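Replicative DNA helicase (Mycobacterium smegmatis, PDB 6OWN) carries the DnaB1 intein, whose splicing domain probably excises itself from the helicase precursor, a reaction reversibly inhibited by zinc. Local coordinates at residues 49-54 and 106-111; 35-40 and 120-125. All blocks are in the same frame, centred on the assembly; numbering follows the deposited sequence.

Contact 1 of 2, residues 49-54 and 106-111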
ATOM      1  N   TYR A  49       2.338 -11.234   3.479  1.00 18.02           N
ATOM      2  CA  TYR A  49       3.608 -11.147   2.776  1.00 15.84           C
ATOM      3  C   TYR A  49       4.355  -9.912   3.267  1.00 15.04           C
ATOM      4  O   TYR A  49       3.740  -8.922   3.660  1.00 15.48           O
ATOM      5  CB  TYR A  49       3.427 -11.018   1.249  1.00 18.01           C
ATOM      6  CG  TYR A  49       2.878 -12.236   0.554  1.00 20.36           C
ATOM      7  CD1 TYR A  49       1.535 -12.575   0.657  1.00 21.09           C
ATOM      8  CD2 TYR A  49       3.698 -13.034  -0.233  1.00 23.27           C
ATOM      9  CE1 TYR A  49       1.034 -13.705   0.024  1.00 18.30           C
ATOM     10  CE2 TYR A  49       3.204 -14.157  -0.878  1.00 19.65           C
ATOM     11  CZ  TYR A  49       1.881 -14.487  -0.746  1.00 15.42           C
ATOM     12  OH  TYR A  49       1.390 -15.601  -1.394  1.00 19.02           O
ATOM     13  N   VAL A  50       5.684  -9.988   3.235  1.00 16.09           N
ATOM     14  CA  VAL A  50       6.547  -8.816   3.304  1.00 17.82           C
ATOM     15  C   VAL A  50       7.008  -8.493   1.888  1.00 22.58           C
ATOM     16  O   VAL A  50       7.478  -9.374   1.156  1.00 18.35           O
ATOM     17  CB  VAL A  50       7.758  -9.041   4.229  1.00 21.47           C
ATOM     18  CG1 VAL A  50       8.431  -7.697   4.518  1.00 20.70           C
ATOM     19  CG2 VAL A  50       7.341  -9.707   5.517  1.00 29.09           C
ATOM     20  N   VAL A  51       6.853  -7.238   1.493  1.00 16.80           N
ATOM     21  CA  VAL A  51       7.382  -6.737   0.233  1.00 17.53           C
ATOM     22  C   VAL A  51       8.523  -5.797   0.586  1.00 18.45           C
ATOM     23  O   VAL A  51       8.316  -4.809   1.300  1.00 16.73           O
ATOM     24  CB  VAL A  51       6.301  -6.025  -0.597  1.00 19.02           C
ATOM     25  CG1 VAL A  51       6.835  -5.615  -1.957  1.00 22.57           C
ATOM     26  CG2 VAL A  51       5.068  -6.923  -0.758  1.00 22.27           C
ATOM     27  N   GLU A  52       9.727  -6.115   0.125  1.00 19.07           N
ATOM     28  CA  GLU A  52      10.897  -5.282   0.370  1.00 19.41           C
ATOM     29  C   GLU A  52      11.220  -4.455  -0.867  1.00 22.19           C
ATOM     30  O   GLU A  52      11.127  -4.950  -1.993  1.00 19.40           O
ATOM     31  CB  GLU A  52      12.096  -6.141   0.777  1.00 16.54           C
ATOM     32  CG  GLU A  52      11.930  -6.747   2.163  1.00 23.30           C
ATOM     33  CD  GLU A  52      12.981  -7.797   2.479  1.00 26.02           C
ATOM     34  OE1 GLU A  52      13.811  -8.100   1.592  1.00 23.77           O
ATOM     35  OE2 GLU A  52      12.965  -8.321   3.613  1.00 21.34           O
ATOM     36  N   PHE A  53      11.581  -3.186  -0.655  1.00 19.98           N
ATOM     37  CA  PHE A  53      11.800  -2.239  -1.742  1.00 21.25           C
ATOM     38  C   PHE A  53      13.232  -1.714  -1.744  1.00 23.15           C
ATOM     39  O   PHE A  53      13.932  -1.709  -0.724  1.00 22.08           O
ATOM     40  CB  PHE A  53      10.841  -1.046  -1.656  1.00 17.91           C
ATOM     41  CG  PHE A  53       9.394  -1.426  -1.677  1.00 21.04           C
ATOM     42  CD1 PHE A  53       8.743  -1.666  -2.868  1.00 23.20           C
ATOM     43  CD2 PHE A  53       8.681  -1.532  -0.498  1.00 20.97           C
ATOM     44  CE1 PHE A  53       7.407  -2.017  -2.890  1.00 23.74           C
ATOM     45  CE2 PHE A  53       7.350  -1.898  -0.515  1.00 22.53           C
ATOM     46  CZ  PHE A  53       6.710  -2.130  -1.712  1.00 15.08           C
ATOM     47  N   SER A  54      13.639  -1.240  -2.924  1.00 21.34           N
ATOM     48  CA  SER A  54      14.995  -0.755  -3.147  1.00 19.03           C
ATOM     49  C   SER A  54      15.295   0.543  -2.404  1.00 19.16           C
ATOM     50  O   SER A  54      16.465   0.894  -2.258  1.00 24.57           O
ATOM     51  CB  SER A  54      15.226  -0.551  -4.649  1.00 24.90           C
ATOM     52  OG  SER A  54      14.251   0.337  -5.183  1.00 26.84           O
ATOM     53  N   THR A 106      12.576  -5.559  -4.365  1.00 17.36           N
ATOM     54  CA  THR A 106      13.765  -6.395  -4.305  1.00 22.56           C
ATOM     55  C   THR A 106      13.504  -7.788  -3.742  1.00 25.98           C
ATOM     56  O   THR A 106      14.287  -8.699  -4.019  1.00 23.36           O
ATOM     57  CB  THR A 106      14.858  -5.698  -3.489  1.00 21.71           C
ATOM     58  OG1 THR A 106      14.358  -5.389  -2.185  1.00 23.21           O
ATOM     59  CG2 THR A 106      15.262  -4.400  -4.170  1.00 24.43           C
ATOM     60  N   ALA A 107      12.428  -7.988  -2.982  1.00 20.01           N
ATOM     61  CA  ALA A 107      12.108  -9.324  -2.501  1.00 24.72           C
ATOM     62  C   ALA A 107      10.645  -9.376  -2.075  1.00 23.30           C
ATOM     63  O   ALA A 107      10.055  -8.354  -1.718  1.00 23.30           O
ATOM     64  CB  ALA A 107      13.014  -9.745  -1.336  1.00 25.61           C
ATOM     65  N   VAL A 108      10.071 -10.576  -2.142  1.00 18.56           N
ATOM     66  CA  VAL A 108       8.714 -10.860  -1.680  1.00 23.43           C
ATOM     67  C   VAL A 108       8.725 -12.228  -1.019  1.00 23.01           C
ATOM     68  O   VAL A 108       9.162 -13.208  -1.632  1.00 22.72           O
ATOM     69  CB  VAL A 108       7.675 -10.864  -2.824  1.00 23.59           C
ATOM     70  CG1 VAL A 108       6.292 -11.148  -2.262  1.00 26.81           C
ATOM     71  CG2 VAL A 108       7.677  -9.559  -3.601  1.00 26.91           C
ATOM     72  N   ARG A 109       8.220 -12.312   0.210  1.00 23.59           N
ATOM     73  CA  ARG A 109       8.125 -13.610   0.858  1.00 21.23           C
ATOM     74  C   ARG A 109       6.909 -13.624   1.777  1.00 21.65           C
ATOM     75  O   ARG A 109       6.409 -12.575   2.198  1.00 17.54           O
ATOM     76  CB  ARG A 109       9.403 -13.950   1.636  1.00 23.54           C
ATOM     77  CG  ARG A 109       9.615 -13.063   2.836  1.00 25.96           C
ATOM     78  CD  ARG A 109      10.774 -13.475   3.730  1.00 28.61           C
ATOM     79  NE  ARG A 109      10.768 -12.576   4.883  1.00 33.62           N
ATOM     80  CZ  ARG A 109      11.321 -11.368   4.885  1.00 28.34           C
ATOM     81  NH1 ARG A 109      11.966 -10.931   3.812  1.00 26.50           N
ATOM     82  NH2 ARG A 109      11.233 -10.610   5.961  1.00 31.08           N
ATOM     83  N   ARG A 110       6.422 -14.832   2.054  1.00 16.98           N
ATOM     84  CA  ARG A 110       5.349 -15.010   3.024  1.00 16.28           C
ATOM     85  C   ARG A 110       5.836 -14.712   4.437  1.00 21.03           C
ATOM     86  O   ARG A 110       7.017 -14.876   4.768  1.00 20.16           O
ATOM     87  CB  ARG A 110       4.812 -16.439   2.984  1.00 20.71           C
ATOM     88  CG  ARG A 110       4.119 -16.839   1.696  1.00 15.63           C
ATOM     89  CD  ARG A 110       3.416 -18.192   1.875  1.00 16.87           C
ATOM     90  NE  ARG A 110       2.784 -18.610   0.634  1.00 13.63           N
ATOM     91  CZ  ARG A 110       1.518 -18.368   0.330  1.00 17.91           C
ATOM     92  NH1 ARG A 110       0.737 -17.724   1.183  1.00 19.81           N
ATOM     93  NH2 ARG A 110       1.034 -18.763  -0.833  1.00 18.34           N
ATOM     94  N   ARG A 111       4.902 -14.290   5.281  1.00 19.90           N
ATOM     95  CA  ARG A 111       5.167 -14.090   6.695  1.00 17.82           C
ATOM     96  C   ARG A 111       3.905 -14.459   7.459  1.00 15.72           C
ATOM     97  O   ARG A 111       2.819 -14.502   6.874  1.00 14.36           O
ATOM     98  CB  ARG A 111       5.604 -12.642   6.981  1.00 20.50           C
ATOM     99  CG  ARG A 111       4.490 -11.579   6.993  1.00 20.88           C
ATOM    100  CD  ARG A 111       4.754 -10.574   8.130  1.00 18.98           C
ATOM    101  NE  ARG A 111       4.174 -11.054   9.381  1.00 31.03           N
ATOM    102  CZ  ARG A 111       4.711 -10.887  10.583  1.00 26.74           C
ATOM    103  NH1 ARG A 111       5.863 -10.234  10.724  1.00 25.40           N
ATOM    104  NH2 ARG A 111       4.086 -11.365  11.648  1.00 28.43           N
TER
HETATM  105  O   HOH W   1      15.238  -7.173  -0.540  1.00 23.94           O
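The carbonyl oxygen E52 O is met by two successive backbone amides of the facing strand. T106 N gives the firm bond at 2.8 Å. A107 N adds a weak one at 3.4 Å. In return E52 N binds A107 O, and V50 pairs with R109 through both N and O. A salt bridge runs along the face that carries V50, E52, A107 and R109. R109 NH1 reaches E52 OE2 at 2.8 Å, with the oxygen in the guanidinium plane but the nitrogen above the carboxylate plane. R109 starts with CG between its backbone N and carbonyl carbon (chi1 68°) and then runs extended, which carries the group across to the glutamate. E52 OE1 is held differently, by a water that also binds T106 OG1. V50 CG2 packs on R111 CB at 3.7 Å. On the other face V108 CG1 touches Y49 CD2 at 3.8 Å. Y49 and R110 lie side by side: R110 CG makes an off-centre CH-pi contact, 4.3 Å from the Y49 ring centroid. Y49 OH sits over one face of the R110 guanidinium, toward its rim, and the angle is too poor for a hydrogen bond. The Y49 side chain is also about 3 Å from a bound zinc ion. The whole is an antiparallel strand pair in which T106 and A107 both face E52, a classic beta bulge.

Contact 2 of 2, residues 35-40 and 120-125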
ATOM      1  N   ARG A  35      -8.972  11.791  -0.792  1.00 18.60           N
ATOM      2  CA  ARG A  35      -9.898  11.447   0.286  1.00 16.63           C
ATOM      3  C   ARG A  35     -10.123   9.941   0.375  1.00 21.13           C
ATOM      4  O   ARG A  35     -10.221   9.250  -0.642  1.00 16.36           O
ATOM      5  CB  ARG A  35     -11.241  12.160   0.085  1.00 17.91           C
ATOM      6  CG  ARG A  35     -12.284  11.899   1.189  1.00 20.00           C
ATOM      7  CD  ARG A  35     -13.611  12.606   0.903  1.00 20.44           C
ATOM      8  NE  ARG A  35     -14.128  12.247  -0.417  1.00 20.94           N
ATOM      9  CZ  ARG A  35     -15.380  12.428  -0.822  1.00 23.49           C
ATOM     10  NH1 ARG A  35     -16.281  12.978  -0.014  1.00 19.47           N
ATOM     11  NH2 ARG A  35     -15.732  12.051  -2.048  1.00 23.97           N
ATOM     12  N   VAL A  36     -10.206   9.439   1.605  1.00 14.60           N
ATOM     13  CA  VAL A  36     -10.596   8.058   1.861  1.00 13.47           C
ATOM     14  C   VAL A  36     -12.118   8.024   1.888  1.00 18.98           C
ATOM     15  O   VAL A  36     -12.737   8.718   2.700  1.00 19.78           O
ATOM     16  CB  VAL A  36     -10.009   7.548   3.190  1.00 17.71           C
ATOM     17  CG1 VAL A  36     -10.494   6.142   3.498  1.00 14.78           C
ATOM     18  CG2 VAL A  36      -8.472   7.592   3.171  1.00 17.23           C
ATOM     19  N   VAL A  37     -12.717   7.231   0.998  1.00 13.50           N
ATOM     20  CA  VAL A  37     -14.169   7.194   0.832  1.00 17.79           C
ATOM     21  C   VAL A  37     -14.787   5.865   1.250  1.00 21.63           C
ATOM     22  O   VAL A  37     -16.020   5.732   1.185  1.00 23.37           O
ATOM     23  CB  VAL A  37     -14.580   7.511  -0.619  1.00 16.53           C
ATOM     24  CG1 VAL A  37     -14.213   8.963  -0.991  1.00 18.78           C
ATOM     25  CG2 VAL A  37     -13.939   6.512  -1.572  1.00 18.38           C
ATOM     26  N   ALA A  38     -13.986   4.884   1.659  1.00 20.93           N
ATOM     27  CA  ALA A  38     -14.474   3.558   2.023  1.00 21.35           C
ATOM     28  C   ALA A  38     -13.323   2.777   2.639  1.00 23.91           C
ATOM     29  O   ALA A  38     -12.153   3.043   2.350  1.00 21.20           O
ATOM     30  CB  ALA A  38     -15.039   2.806   0.812  1.00 20.94           C
ATOM     31  N   ASP A  39     -13.664   1.800   3.480  1.00 21.73           N
ATOM     32  CA  ASP A  39     -12.642   0.976   4.109  1.00 22.46           C
ATOM     33  C   ASP A  39     -13.170  -0.438   4.330  1.00 23.63           C
ATOM     34  O   ASP A  39     -14.319  -0.760   4.018  1.00 27.22           O
ATOM     35  CB  ASP A  39     -12.166   1.599   5.428  1.00 20.62           C
ATOM     36  CG  ASP A  39     -13.211   1.518   6.537  1.00 27.88           C
ATOM     37  OD1 ASP A  39     -14.349   1.044   6.302  1.00 29.23           O
ATOM     38  OD2 ASP A  39     -12.902   1.961   7.659  1.00 28.86           O
ATOM     39  N   THR A  40     -12.309  -1.278   4.882  1.00 23.43           N
ATOM     40  CA  THR A  40     -12.678  -2.574   5.422  1.00 25.14           C
ATOM     41  C   THR A  40     -12.576  -2.534   6.940  1.00 24.92           C
ATOM     42  O   THR A  40     -11.976  -1.625   7.526  1.00 21.07           O
ATOM     43  CB  THR A  40     -11.769  -3.678   4.871  1.00 27.87           C
ATOM     44  OG1 THR A  40     -10.490  -3.598   5.512  1.00 24.08           O
ATOM     45  CG2 THR A  40     -11.580  -3.515   3.377  1.00 27.38           C
ATOM     46  N   GLU A 120     -10.130   2.766   0.316  1.00 19.42           N
ATOM     47  CA  GLU A 120     -10.335   3.232  -1.049  1.00 22.07           C
ATOM     48  C   GLU A 120     -10.283   4.753  -1.066  1.00 20.62           C
ATOM     49  O   GLU A 120     -10.818   5.408  -0.162  1.00 17.68           O
ATOM     50  CB  GLU A 120     -11.677   2.735  -1.613  1.00 29.82           C
ATOM     51  CG  GLU A 120     -11.911   3.078  -3.084  1.00 36.80           C
ATOM     52  CD  GLU A 120     -13.314   2.732  -3.568  1.00 54.30           C
ATOM     53  OE1 GLU A 120     -14.112   2.175  -2.780  1.00 47.01           O
ATOM     54  OE2 GLU A 120     -13.621   3.030  -4.743  1.00 69.59           O
ATOM     55  N   VAL A 121      -9.612   5.310  -2.078  1.00 18.62           N
ATOM     56  CA  VAL A 121      -9.459   6.755  -2.226  1.00 19.15           C
ATOM     57  C   VAL A 121     -10.064   7.171  -3.570  1.00 20.08           C
ATOM     58  O   VAL A 121     -10.314   6.341  -4.441  1.00 21.34           O
ATOM     59  CB  VAL A 121      -7.985   7.208  -2.113  1.00 17.85           C
ATOM     60  CG1 VAL A 121      -7.424   6.893  -0.724  1.00 18.45           C
ATOM     61  CG2 VAL A 121      -7.144   6.561  -3.187  1.00 17.55           C
ATOM     62  N   ASP A 122     -10.303   8.480  -3.734  1.00 21.47           N
ATOM     63  CA  ASP A 122     -11.093   8.940  -4.874  1.00 20.36           C
ATOM     64  C   ASP A 122     -10.298   9.693  -5.954  1.00 21.35           C
ATOM     65  O   ASP A 122     -10.901  10.429  -6.741  1.00 23.76           O
ATOM     66  CB  ASP A 122     -12.278   9.783  -4.393  1.00 18.25           C
ATOM     67  CG  ASP A 122     -11.869  11.002  -3.571  1.00 20.63           C
ATOM     68  OD1 ASP A 122     -10.660  11.293  -3.453  1.00 21.14           O
ATOM     69  OD2 ASP A 122     -12.785  11.670  -3.031  1.00 23.41           O
ATOM     70  N   ASN A 123      -8.968   9.494  -6.062  1.00 24.95           N
ATOM     71  CA  ASN A 123      -8.363  10.083  -7.253  1.00 16.14           C
ATOM     72  C   ASN A 123      -8.500   9.126  -8.434  1.00 21.63           C
ATOM     73  O   ASN A 123      -8.710   7.923  -8.245  1.00 23.36           O
ATOM     74  CB  ASN A 123      -6.901  10.432  -6.994  1.00 18.81           C
ATOM     75  CG  ASN A 123      -6.064   9.229  -6.619  1.00 24.10           C
ATOM     76  OD1 ASN A 123      -5.653   8.452  -7.478  1.00 25.67           O
ATOM     77  ND2 ASN A 123      -5.783   9.084  -5.327  1.00 22.40           N
ATOM     78  N   PRO A 124      -8.434   9.630  -9.674  1.00 23.26           N
ATOM     79  CA  PRO A 124      -8.758   8.774 -10.833  1.00 25.69           C
ATOM     80  C   PRO A 124      -7.841   7.573 -11.014  1.00 25.37           C
ATOM     81  O   PRO A 124      -8.224   6.621 -11.707  1.00 25.21           O
ATOM     82  CB  PRO A 124      -8.643   9.739 -12.023  1.00 21.43           C
ATOM     83  CG  PRO A 124      -8.887  11.104 -11.427  1.00 23.09           C
ATOM     84  CD  PRO A 124      -8.260  11.040 -10.068  1.00 22.16           C
ATOM     85  N   GLU A 125      -6.641   7.594 -10.452  1.00 25.62           N
ATOM     86  CA  GLU A 125      -5.749   6.447 -10.528  1.00 21.85           C
ATOM     87  C   GLU A 125      -5.955   5.467  -9.377  1.00 24.15           C
ATOM     88  O   GLU A 125      -5.405   4.361  -9.411  1.00 20.95           O
ATOM     89  CB  GLU A 125      -4.297   6.931 -10.572  1.00 20.45           C
ATOM     90  CG  GLU A 125      -3.965   7.830 -11.785  1.00 31.17           C
ATOM     91  CD  GLU A 125      -4.491   9.275 -11.680  1.00 40.15           C
ATOM     92  OE1 GLU A 125      -4.599   9.944 -12.742  1.00 32.35           O
ATOM     93  OE2 GLU A 125      -4.804   9.740 -10.551  1.00 33.05           O
TER
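Strands 33-39 and 116-121 are antiparallel neighbours in a sheet of the all-beta intein fold, and this contact joins R35-A38 to E120-D122 where the second strand runs out into a loop. V37 N donates to E120 O at 2.9 Å, and E120 N donates to A38 O at the same length. Past V121 the side chain of D122 joins in. D122 OD1 accepts from R35 N at 3.2 Å, while D122 N makes a weak bond back to R35 O. The other carboxylate oxygen, D122 OD2, takes two donors of the R35 guanidinium: NE at 3.0 Å and NH2 at 3.1 Å. NE comes from the syn side, out of the carboxylate plane, and NH2 nearly along the C-O axis. The guanidinium and carboxylate planes are 38° apart. D122 keeps CG between its backbone N and carbonyl carbon (chi1 58°), and this points the carboxylate at the R35 backbone N and guanidinium edge. The R35 chain bends at chi3 (55°) to bring NE round to it. V37 CG1 lies 3.7 Å from D122 OD2. On the buried face V36 CG2 meets V121 CG1 at 4.1 Å. V121 N also bonds to N139 OD1, which ties the strand to the last residue of the chain. V36 packs on L26 of strand 25-27. Strand 116-121 lies on the other side of strand 33-39. Its C118 and V119 belong to a zinc site.

Overall arrangement
Both contacts pair antiparallel strands, but in separate four-stranded sheets on opposite sides of the chain's centre. Their centres are about 25 Å apart and they do not touch. The elements are linked in sequence: strand 33-39 leads to 48-53, and strand 103-111 leads to 116-121. Both are partly buried: the buried residues are Y49, V51 and F53 in contact 1, and V36 and V121 in contact 2. Contact 1 is the longer pairing, with a beta bulge and a cross-strand salt bridge on the face of the sheet. Contact 2 is shorter, and its salt bridge joins R35 within strand 33-39 to D122 just beyond strand 116-121. Zinc is close to the Y49 side chain in contact 1 and farther from contact 2.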